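Local coordinates for extracellular solute-binding protein (Conexibacter woesei, PDB 4P98) that probably binds a solute outside the cell and delivers it to an ABC transporter, as a membrane-anchored lipoprotein of the BMP (PnrA-like) family, at residues Leu256-Ala261 and Gly265-Val270; Gly129-Phe134 and Ile278-Ile283; Lys161-Gly166 and Ala174-Thr179. All coordinates share one frame; numbering follows the deposited sequence.

Contact 1 of 3, residues Leu256-Ala261 and Gly265-Val270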
loop_
_atom_site.group_PDB
_atom_site.type_symbol
_atom_site.label_atom_id
_atom_site.label_comp_id
_atom_site.label_asym_id
_atom_site.label_seq_id
_atom_site.Cartn_x
_atom_site.Cartn_y
_atom_site.Cartn_z
ATOM N N LEU A 256 -15.785 -12.654 4.964
ATOM C CA LEU A 256 -17.205 -12.739 5.336
ATOM C C LEU A 256 -17.868 -13.964 4.714
ATOM O O LEU A 256 -18.633 -14.678 5.373
ATOM C CB LEU A 256 -17.948 -11.476 4.916
ATOM C CG LEU A 256 -17.521 -10.138 5.508
ATOM C CD1 LEU A 256 -18.600 -9.098 5.253
ATOM C CD2 LEU A 256 -17.199 -10.212 6.990
ATOM N N GLU A 257 -17.563 -14.226 3.448
ATOM C CA GLU A 257 -18.101 -15.417 2.780
ATOM C C GLU A 257 -17.643 -16.717 3.434
ATOM O O GLU A 257 -18.430 -17.658 3.596
ATOM C CB GLU A 257 -17.749 -15.404 1.296
ATOM C CG GLU A 257 -18.647 -14.476 0.494
ATOM C CD GLU A 257 -20.076 -14.999 0.451
ATOM O OE1 GLU A 257 -20.320 -16.027 -0.227
ATOM O OE2 GLU A 257 -20.942 -14.418 1.126
ATOM N N GLN A 258 -16.377 -16.766 3.812
ATOM C CA GLN A 258 -15.829 -17.921 4.501
ATOM C C GLN A 258 -16.542 -18.166 5.819
ATOM O O GLN A 258 -16.888 -19.300 6.140
ATOM C CB GLN A 258 -14.339 -17.737 4.753
ATOM C CG GLN A 258 -13.479 -17.870 3.524
ATOM C CD GLN A 258 -12.050 -17.428 3.786
ATOM O OE1 GLN A 258 -11.407 -17.894 4.737
ATOM N NE2 GLN A 258 -11.543 -16.540 2.941
ATOM N N ILE A 259 -16.750 -17.099 6.582
ATOM C CA ILE A 259 -17.431 -17.210 7.874
ATOM C C ILE A 259 -18.867 -17.693 7.656
ATOM O O ILE A 259 -19.334 -18.583 8.348
ATOM C CB ILE A 259 -17.379 -15.867 8.625
ATOM C CG1 ILE A 259 -15.957 -15.646 9.147
ATOM C CG2 ILE A 259 -18.378 -15.820 9.769
ATOM C CD1 ILE A 259 -15.668 -14.209 9.501
ATOM N N ARG A 260 -19.543 -17.134 6.660
ATOM C CA ARG A 260 -20.926 -17.511 6.381
ATOM C C ARG A 260 -21.064 -18.970 5.927
ATOM O O ARG A 260 -22.049 -19.618 6.258
ATOM C CB ARG A 260 -21.551 -16.529 5.386
ATOM C CG ARG A 260 -21.941 -15.210 6.060
ATOM C CD ARG A 260 -22.103 -14.041 5.095
ATOM N NE ARG A 260 -22.546 -12.837 5.808
ATOM C CZ ARG A 260 -22.378 -11.577 5.401
ATOM N NH1 ARG A 260 -21.765 -11.296 4.262
ATOM N NH2 ARG A 260 -22.831 -10.577 6.154
ATOM N N ALA A 261 -20.067 -19.493 5.218
ATOM C CA ALA A 261 -20.094 -20.878 4.726
ATOM C C ALA A 261 -19.461 -21.878 5.684
ATOM O O ALA A 261 -19.550 -23.070 5.453
ATOM C CB ALA A 261 -19.397 -20.973 3.383
ATOM N N GLY A 265 -10.295 -20.108 7.448
ATOM C CA GLY A 265 -9.059 -20.546 8.090
ATOM C C GLY A 265 -7.992 -21.033 7.119
ATOM O O GLY A 265 -8.284 -21.730 6.141
ATOM N N ARG A 266 -6.753 -20.661 7.406
ATOM C CA ARG A 266 -5.574 -21.106 6.665
ATOM C C ARG A 266 -5.494 -20.686 5.197
ATOM O O ARG A 266 -4.637 -21.168 4.474
ATOM C CB ARG A 266 -5.344 -22.619 6.852
ATOM C CG ARG A 266 -4.691 -22.868 8.197
ATOM C CD ARG A 266 -4.605 -24.309 8.632
ATOM N NE ARG A 266 -3.788 -24.361 9.851
ATOM C CZ ARG A 266 -3.610 -25.437 10.616
ATOM N NH1 ARG A 266 -2.842 -25.350 11.694
ATOM N NH2 ARG A 266 -4.202 -26.583 10.329
ATOM N N ARG A 267 -6.324 -19.730 4.789
ATOM C CA ARG A 267 -6.167 -19.078 3.497
ATOM C C ARG A 267 -4.924 -18.210 3.546
ATOM O O ARG A 267 -4.655 -17.549 4.570
ATOM C CB ARG A 267 -7.387 -18.224 3.180
ATOM C CG ARG A 267 -7.566 -17.896 1.700
ATOM C CD ARG A 267 -7.964 -19.135 0.880
ATOM N NE ARG A 267 -9.267 -19.682 1.256
ATOM C CZ ARG A 267 -10.446 -19.213 0.846
ATOM N NH1 ARG A 267 -10.520 -18.143 0.047
ATOM N NH2 ARG A 267 -11.569 -19.811 1.253
ATOM N N PHE A 268 -4.136 -18.235 2.476
ATOM C CA PHE A 268 -3.026 -17.313 2.370
ATOM C C PHE A 268 -3.079 -16.567 1.046
ATOM O O PHE A 268 -2.883 -17.147 -0.024
ATOM C CB PHE A 268 -1.665 -17.987 2.566
ATOM C CG PHE A 268 -0.565 -17.007 2.789
ATOM C CD1 PHE A 268 -0.477 -16.328 3.988
ATOM C CD2 PHE A 268 0.361 -16.720 1.793
ATOM C CE1 PHE A 268 0.512 -15.390 4.200
ATOM C CE2 PHE A 268 1.360 -15.786 2.005
ATOM C CZ PHE A 268 1.439 -15.118 3.209
ATOM N N ASP A 269 -3.335 -15.269 1.145
ATOM C CA ASP A 269 -3.560 -14.428 -0.021
ATOM C C ASP A 269 -2.360 -13.529 -0.335
ATOM O O ASP A 269 -1.774 -12.892 0.562
ATOM C CB ASP A 269 -4.829 -13.596 0.205
ATOM C CG ASP A 269 -6.065 -14.454 0.405
ATOM O OD1 ASP A 269 -6.283 -15.362 -0.433
ATOM O OD2 ASP A 269 -6.822 -14.234 1.391
ATOM N N VAL A 270 -1.987 -13.482 -1.608
ATOM C CA VAL A 270 -1.000 -12.536 -2.069
ATOM C C VAL A 270 -1.744 -11.388 -2.762
ATOM O O VAL A 270 -2.537 -11.609 -3.684
ATOM C CB VAL A 270 0.006 -13.185 -3.033
ATOM C CG1 VAL A 270 1.061 -12.184 -3.457
ATOM C CG2 VAL A 270 0.674 -14.386 -2.372
#

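Contact 2 of 3, residues Gly129-Phe134 and Ile278-Ile283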
loop_
_atom_site.group_PDB
_atom_site.type_symbol
_atom_site.label_atom_id
_atom_site.label_comp_id
_atom_site.label_asym_id
_atom_site.label_seq_id
_atom_site.Cartn_x
_atom_site.Cartn_y
_atom_site.Cartn_z
ATOM N N GLY A 129 6.428 -0.108 -6.017
ATOM C CA GLY A 129 7.437 0.672 -6.714
ATOM C C GLY A 129 7.319 0.524 -8.219
ATOM O O GLY A 129 7.309 1.517 -8.951
ATOM N N TYR A 130 7.197 -0.724 -8.672
ATOM C CA TYR A 130 7.099 -1.002 -10.101
ATOM C C TYR A 130 5.928 -0.261 -10.751
ATOM O O TYR A 130 6.095 0.330 -11.807
ATOM C CB TYR A 130 7.018 -2.505 -10.372
ATOM C CG TYR A 130 7.251 -2.857 -11.824
ATOM C CD1 TYR A 130 8.531 -3.131 -12.289
ATOM C CD2 TYR A 130 6.196 -2.891 -12.728
ATOM C CE1 TYR A 130 8.755 -3.459 -13.614
ATOM C CE2 TYR A 130 6.410 -3.225 -14.066
ATOM C CZ TYR A 130 7.689 -3.506 -14.498
ATOM O OH TYR A 130 7.923 -3.810 -15.822
ATOM N N LEU A 131 4.758 -0.271 -10.120
ATOM C CA LEU A 131 3.605 0.419 -10.670
ATOM C C LEU A 131 3.813 1.941 -10.720
ATOM O O LEU A 131 3.429 2.599 -11.692
ATOM C CB LEU A 131 2.341 0.067 -9.892
ATOM C CG LEU A 131 1.051 0.716 -10.371
ATOM C CD1 LEU A 131 0.787 0.397 -11.846
ATOM C CD2 LEU A 131 -0.106 0.292 -9.501
ATOM N N ASP A 132 4.419 2.506 -9.685
ATOM C CA ASP A 132 4.734 3.943 -9.696
ATOM C C ASP A 132 5.644 4.311 -10.857
ATOM O O ASP A 132 5.383 5.282 -11.585
ATOM C CB ASP A 132 5.438 4.357 -8.404
ATOM C CG ASP A 132 4.558 4.260 -7.212
ATOM O OD1 ASP A 132 3.329 4.435 -7.343
ATOM O OD2 ASP A 132 5.114 4.021 -6.121
ATOM N N GLY A 133 6.712 3.537 -11.024
ATOM C CA GLY A 133 7.685 3.754 -12.080
ATOM C C GLY A 133 7.087 3.557 -13.464
ATOM O O GLY A 133 7.385 4.310 -14.394
ATOM N N PHE A 134 6.230 2.549 -13.595
ATOM C CA PHE A 134 5.537 2.302 -14.850
ATOM C C PHE A 134 4.596 3.449 -15.222
ATOM O O PHE A 134 4.539 3.844 -16.384
ATOM C CB PHE A 134 4.770 0.985 -14.791
ATOM C CG PHE A 134 4.122 0.612 -16.093
ATOM C CD1 PHE A 134 2.828 1.001 -16.370
ATOM C CD2 PHE A 134 4.822 -0.118 -17.042
ATOM C CE1 PHE A 134 2.228 0.663 -17.582
ATOM C CE2 PHE A 134 4.234 -0.458 -18.254
ATOM C CZ PHE A 134 2.937 -0.069 -18.516
ATOM N N ILE A 278 -3.053 -4.955 -5.721
ATOM C CA ILE A 278 -2.419 -3.645 -5.838
ATOM C C ILE A 278 -3.037 -2.940 -7.045
ATOM O O ILE A 278 -3.026 -3.478 -8.154
ATOM C CB ILE A 278 -0.897 -3.747 -6.045
ATOM C CG1 ILE A 278 -0.238 -4.361 -4.807
ATOM C CG2 ILE A 278 -0.305 -2.372 -6.351
ATOM C CD1 ILE A 278 1.230 -4.706 -4.984
ATOM N N VAL A 279 -3.562 -1.739 -6.817
ATOM C CA VAL A 279 -4.226 -0.952 -7.863
ATOM C C VAL A 279 -3.863 0.523 -7.729
ATOM O O VAL A 279 -3.219 0.915 -6.763
ATOM C CB VAL A 279 -5.762 -1.069 -7.773
ATOM C CG1 VAL A 279 -6.213 -2.504 -8.026
ATOM C CG2 VAL A 279 -6.283 -0.588 -6.422
ATOM N N LEU A 280 -4.284 1.324 -8.704
ATOM C CA LEU A 280 -4.150 2.777 -8.629
ATOM C C LEU A 280 -5.341 3.413 -7.948
ATOM O O LEU A 280 -6.460 2.941 -8.065
ATOM C CB LEU A 280 -4.025 3.376 -10.031
ATOM C CG LEU A 280 -2.761 3.039 -10.814
ATOM C CD1 LEU A 280 -2.826 3.720 -12.164
ATOM C CD2 LEU A 280 -1.492 3.419 -10.080
ATOM N N THR A 281 -5.097 4.500 -7.220
ATOM C CA THR A 281 -6.172 5.394 -6.825
ATOM C C THR A 281 -6.735 6.051 -8.091
ATOM O O THR A 281 -6.027 6.163 -9.091
ATOM C CB THR A 281 -5.644 6.535 -5.942
ATOM O OG1 THR A 281 -4.517 7.134 -6.593
ATOM C CG2 THR A 281 -5.236 6.019 -4.585
ATOM N N PRO A 282 -7.998 6.507 -8.044
ATOM C CA PRO A 282 -8.575 7.207 -9.194
ATOM C C PRO A 282 -7.615 8.265 -9.756
ATOM O O PRO A 282 -7.104 9.093 -9.008
ATOM C CB PRO A 282 -9.832 7.852 -8.606
ATOM C CG PRO A 282 -10.244 6.923 -7.503
ATOM C CD PRO A 282 -8.954 6.407 -6.922
ATOM N N ILE A 283 -7.362 8.211 -11.060
ATOM C CA ILE A 283 -6.362 9.059 -11.702
ATOM C C ILE A 283 -6.824 10.515 -11.852
ATOM O O ILE A 283 -7.969 10.776 -12.189
ATOM C CB ILE A 283 -6.001 8.488 -13.088
ATOM C CG1 ILE A 283 -5.309 7.135 -12.932
ATOM C CG2 ILE A 283 -5.099 9.427 -13.876
ATOM C CD1 ILE A 283 -5.363 6.273 -14.178
#

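Contact 3 of 3, residues Lys161-Gly166 and Ala174-Thr179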
loop_
_atom_site.group_PDB
_atom_site.type_symbol
_atom_site.label_atom_id
_atom_site.label_comp_id
_atom_site.label_asym_id
_atom_site.label_seq_id
_atom_site.Cartn_x
_atom_site.Cartn_y
_atom_site.Cartn_z
ATOM N N LYS A 161 14.152 0.150 -6.213
ATOM C CA LYS A 161 14.596 -0.712 -7.314
ATOM C C LYS A 161 13.410 -1.003 -8.245
ATOM O O LYS A 161 13.562 -1.013 -9.471
ATOM C CB LYS A 161 15.233 -1.998 -6.767
ATOM C CG LYS A 161 16.081 -2.759 -7.768
ATOM C CD LYS A 161 16.912 -3.840 -7.095
ATOM C CE LYS A 161 17.797 -4.565 -8.096
ATOM N NZ LYS A 161 18.474 -5.730 -7.462
ATOM N N GLY A 162 12.230 -1.206 -7.660
ATOM C CA GLY A 162 10.984 -1.360 -8.409
ATOM C C GLY A 162 10.628 -0.167 -9.276
ATOM O O GLY A 162 10.293 -0.325 -10.457
ATOM N N ILE A 163 10.718 1.034 -8.707
ATOM C CA ILE A 163 10.419 2.256 -9.454
ATOM C C ILE A 163 11.284 2.349 -10.692
ATOM O O ILE A 163 10.787 2.625 -11.793
ATOM C CB ILE A 163 10.648 3.538 -8.613
ATOM C CG1 ILE A 163 9.640 3.604 -7.470
ATOM C CG2 ILE A 163 10.516 4.788 -9.498
ATOM C CD1 ILE A 163 9.876 4.763 -6.524
ATOM N N ARG A 164 12.580 2.129 -10.500
ATOM C CA ARG A 164 13.550 2.232 -11.576
ATOM C C ARG A 164 13.206 1.237 -12.684
ATOM O O ARG A 164 13.210 1.588 -13.871
ATOM C CB ARG A 164 14.952 1.977 -11.038
ATOM C CG ARG A 164 16.076 2.425 -11.953
ATOM C CD ARG A 164 17.442 2.044 -11.388
ATOM N NE ARG A 164 17.890 2.922 -10.301
ATOM C CZ ARG A 164 18.625 4.029 -10.458
ATOM N NH1 ARG A 164 19.013 4.436 -11.671
ATOM N NH2 ARG A 164 18.976 4.749 -9.391
ATOM N N ALA A 165 12.887 0.007 -12.290
ATOM C CA ALA A 165 12.536 -1.042 -13.241
ATOM C C ALA A 165 11.249 -0.751 -14.007
ATOM O O ALA A 165 11.190 -0.941 -15.223
ATOM C CB ALA A 165 12.447 -2.394 -12.537
ATOM N N GLY A 166 10.219 -0.294 -13.305
ATOM C CA GLY A 166 8.963 0.096 -13.938
ATOM C C GLY A 166 9.139 1.226 -14.933
ATOM O O GLY A 166 8.554 1.211 -16.029
ATOM N N ALA A 174 13.913 7.653 -20.328
ATOM C CA ALA A 174 13.824 8.570 -19.184
ATOM C C ALA A 174 15.033 8.448 -18.269
ATOM O O ALA A 174 15.612 7.371 -18.132
ATOM C CB ALA A 174 12.553 8.332 -18.399
ATOM N N SER A 175 15.430 9.561 -17.661
ATOM C CA SER A 175 16.505 9.542 -16.679
ATOM C C SER A 175 15.879 9.629 -15.289
ATOM O O SER A 175 14.730 10.063 -15.125
ATOM C CB SER A 175 17.507 10.672 -16.920
ATOM O OG SER A 175 16.900 11.917 -16.683
ATOM N N TYR A 176 16.644 9.209 -14.296
ATOM C CA TYR A 176 16.108 8.966 -12.963
ATOM C C TYR A 176 17.150 9.330 -11.913
ATOM O O TYR A 176 18.324 8.984 -12.048
ATOM C CB TYR A 176 15.716 7.492 -12.842
ATOM C CG TYR A 176 15.233 7.060 -11.472
ATOM C CD1 TYR A 176 13.909 7.240 -11.077
ATOM C CD2 TYR A 176 16.109 6.468 -10.575
ATOM C CE1 TYR A 176 13.477 6.830 -9.816
ATOM C CE2 TYR A 176 15.693 6.067 -9.320
ATOM C CZ TYR A 176 14.384 6.240 -8.952
ATOM O OH TYR A 176 14.009 5.827 -7.700
ATOM N N GLU A 177 16.707 10.039 -10.877
ATOM C CA GLU A 177 17.538 10.331 -9.713
ATOM C C GLU A 177 16.675 10.137 -8.480
ATOM O O GLU A 177 15.465 10.361 -8.514
ATOM C CB GLU A 177 18.085 11.769 -9.746
ATOM C CG GLU A 177 19.261 11.988 -8.802
ATOM C CD GLU A 177 19.759 13.432 -8.747
ATOM O OE1 GLU A 177 19.515 14.212 -9.703
ATOM O OE2 GLU A 177 20.407 13.789 -7.735
ATOM N N GLU A 178 17.299 9.721 -7.391
ATOM C CA GLU A 178 16.579 9.534 -6.143
ATOM C C GLU A 178 17.414 10.019 -4.959
ATOM O O GLU A 178 18.645 10.080 -5.020
ATOM C CB GLU A 178 16.180 8.067 -5.970
ATOM C CG GLU A 178 17.353 7.155 -5.662
ATOM C CD GLU A 178 17.072 5.691 -5.931
ATOM O OE1 GLU A 178 15.900 5.295 -6.102
ATOM O OE2 GLU A 178 18.053 4.932 -5.950
ATOM N N THR A 179 16.716 10.370 -3.891
ATOM C CA THR A 179 17.329 10.849 -2.666
ATOM C C THR A 179 16.600 10.222 -1.497
ATOM O O THR A 179 15.371 10.121 -1.501
ATOM C CB THR A 179 17.205 12.385 -2.551
ATOM O OG1 THR A 179 17.888 13.000 -3.642
ATOM C CG2 THR A 179 17.811 12.900 -1.263
HETATM O O HOH W 1 16.501 2.738 -7.559
HETATM O O HOH W 2 19.925 7.026 -11.096
#

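Contact 1 of 3, residues Leu256-Ala261 and Gly265-Val270
Gln258, on the last turn of helix 249-261, lays its carboxamide against the guanidinium of Arg267, the residue just ahead of strand 268-271. That strand is an outer member of the six-stranded parallel sheet in one alpha/beta lobe of a Periplas_BP-type binding protein, and helix and strand follow one another through a short turn. The contact illustrates how two polar side chains can pack by their flat surfaces. Their planes are only 23° apart, and the amide sits over one guanidinium face, displaced toward the rim. The two side chains run at a slant to each other. Gln258 keeps its chain extended beyond CG, carrying the amide outward from the helix toward the turn. Arg267 takes the opposite course. It leaves the backbone with CG anti to N and then folds at chi2 (70°) and chi3 (64°), a double bend that brings a face of the guanidinium round against the amide. The nearest CA atoms, those of Gln258 and Gly265, are 8.1 Å apart, and the Gln258 and Arg267 side chains span the interval. Gly265 adopts backbone angles at which a CB would press on the carbonyl oxygen of the preceding residue. On the sheet side, Arg267 N is hydrogen-bonded to OD1 of Asp119, and Arg267 also pairs through its backbone with Gly120 on strand 118-123, which ties the backbone at the base of the folded side chain to the sheet. In the helix, Ala261 N is bonded to Glu257 O at 2.9 Å. Within the stack, Gln258 CD is 3.8 Å from Arg267 CZ, while Arg267 NH2 comes closer, 3.5 Å from Gln258 CG and equally 3.5 Å from Gln258 CD.

Contact 2 of 3, residues Gly129-Phe134 and Ile278-Ile283
Leu131 meets Leu280 methyl to methyl, and around that pair helix 125-137 is joined to the irregular segment that follows strand 268-271. The contact is a small example of one branched side chain serving several neighbours. Its tight part is the leucine pair: Leu131 CD2 lies 3.5 Å from Leu280 CD2, closer than ordinary van der Waals spacing, and Leu131 CG is 3.7 Å from that same Leu280 methyl. The two side chains slant across one another. In Leu131, CB already points toward the segment, and with CG anti to N (chi1 -180°) the isopropyl end is carried on to it. The first bond of the Leu280 side chain aims neither at the helix nor away from it, yet its CD2 end comes in close. Val298 of helix 294-307 touches both leucines, and Ala244 and Leu273 also lie against Leu131, a residue buried on the whole. Away from this centre the packing relaxes. Ile278 offers only its CG2 methyl, 4.1 Å from Leu131 CD2; its side chain also touches Gln127 and Leu128 of the same helix. At Val279 the approach is made by the main chain, where Val279 C is 4.2 Å from Leu131 CD2, while the side chain points away on the partly exposed side. Beyond Leu280 the segment departs from the helix; Thr281 is tied instead to Thr243, through its backbone and through OG1, and its carbonyl oxygen bonds to OG1 of Thr242. Ile278 pairs with Ala272, just past the end strand of the other lobe's sheet. A helix entered from one lobe and packed in the other, beside a later segment that makes the same passage, is typical of the interlobe crossovers of type I periplasmic binding proteins.

Contact 3 of 3, residues Lys161-Gly166 and Ala174-Thr179
Arg164 turns one face of its guanidinium to the CD2 and CE2 edge of the Tyr176 ring, so that Tyr176 CD2 stands 3.4 Å above the guanidinium plane and over its centre. The planes are steeply inclined, 75° apart, which makes this a steep edge-to-face meeting, the ring edge against the guanidinium face, and not a parallel stack. Arg164 gets there by leaving the helix with CG anti to N and bending back at chi3 (-77°). Further round the ring, Ile163 sets its CG2 methyl 3.6 Å from Tyr176 CE1, its side chain crossing the tyrosine at about a right angle. Tyrosine thus lies between an aliphatic and a charged neighbour from consecutive positions of helix 154-170. The helix and strand 175-180 belong to one beta-alpha-beta unit of the second lobe; they run nearly antiparallel (169°), with axes 10.0 Å apart. Glu178, two residues along the strand and so on the same side as Tyr176, joins the group. Its OE2 lies near the guanidinium plane at the edge, forming a long salt bridge of 3.6 Å to Arg164 NH2, and its OE1 accepts a short bond of 2.5 Å from Tyr176 OH, arriving from above the carboxylate plane. OE1 is also hydrogen-bonded to ND1 of His160, a turn earlier on the helix. Two waters complete the network. One accepts from Arg164 NE and reaches Glu178 OE1; the other accepts from Arg164 NH1 at 2.8 Å and donates to the carbonyl oxygen of Tyr176 at 2.7 Å, bridging side chain to strand backbone. With arginine, tyrosine hydroxyl and histidine gathered round it, the Glu178 carboxylate is probably stabilised in its charged form, and the arginine is held by polar bonds as well as by packing against the edge of the ring.

How the contacts relate
The three contacts sample both lobes and the passage between them. Contact 1 belongs to the six-stranded sheet and contact 3 to the five-stranded one; their centres are about 37 Å apart, on opposite sides of the middle of the chain. Contact 2 stands between, about 27 Å from contact 1 and 14 Å from contact 3, centre to centre. It touches contact 3 directly: Tyr130 CD1 packs 3.5 Å from Gly166 N, placing helices 125-137 and 154-170 side by side. No atoms of contacts 1 and 2 touch, the nearest being about 7 Å apart, but strand 268-271 leads from one toward the other. As in related binding proteins, the solute probably sits in the cleft between the lobes.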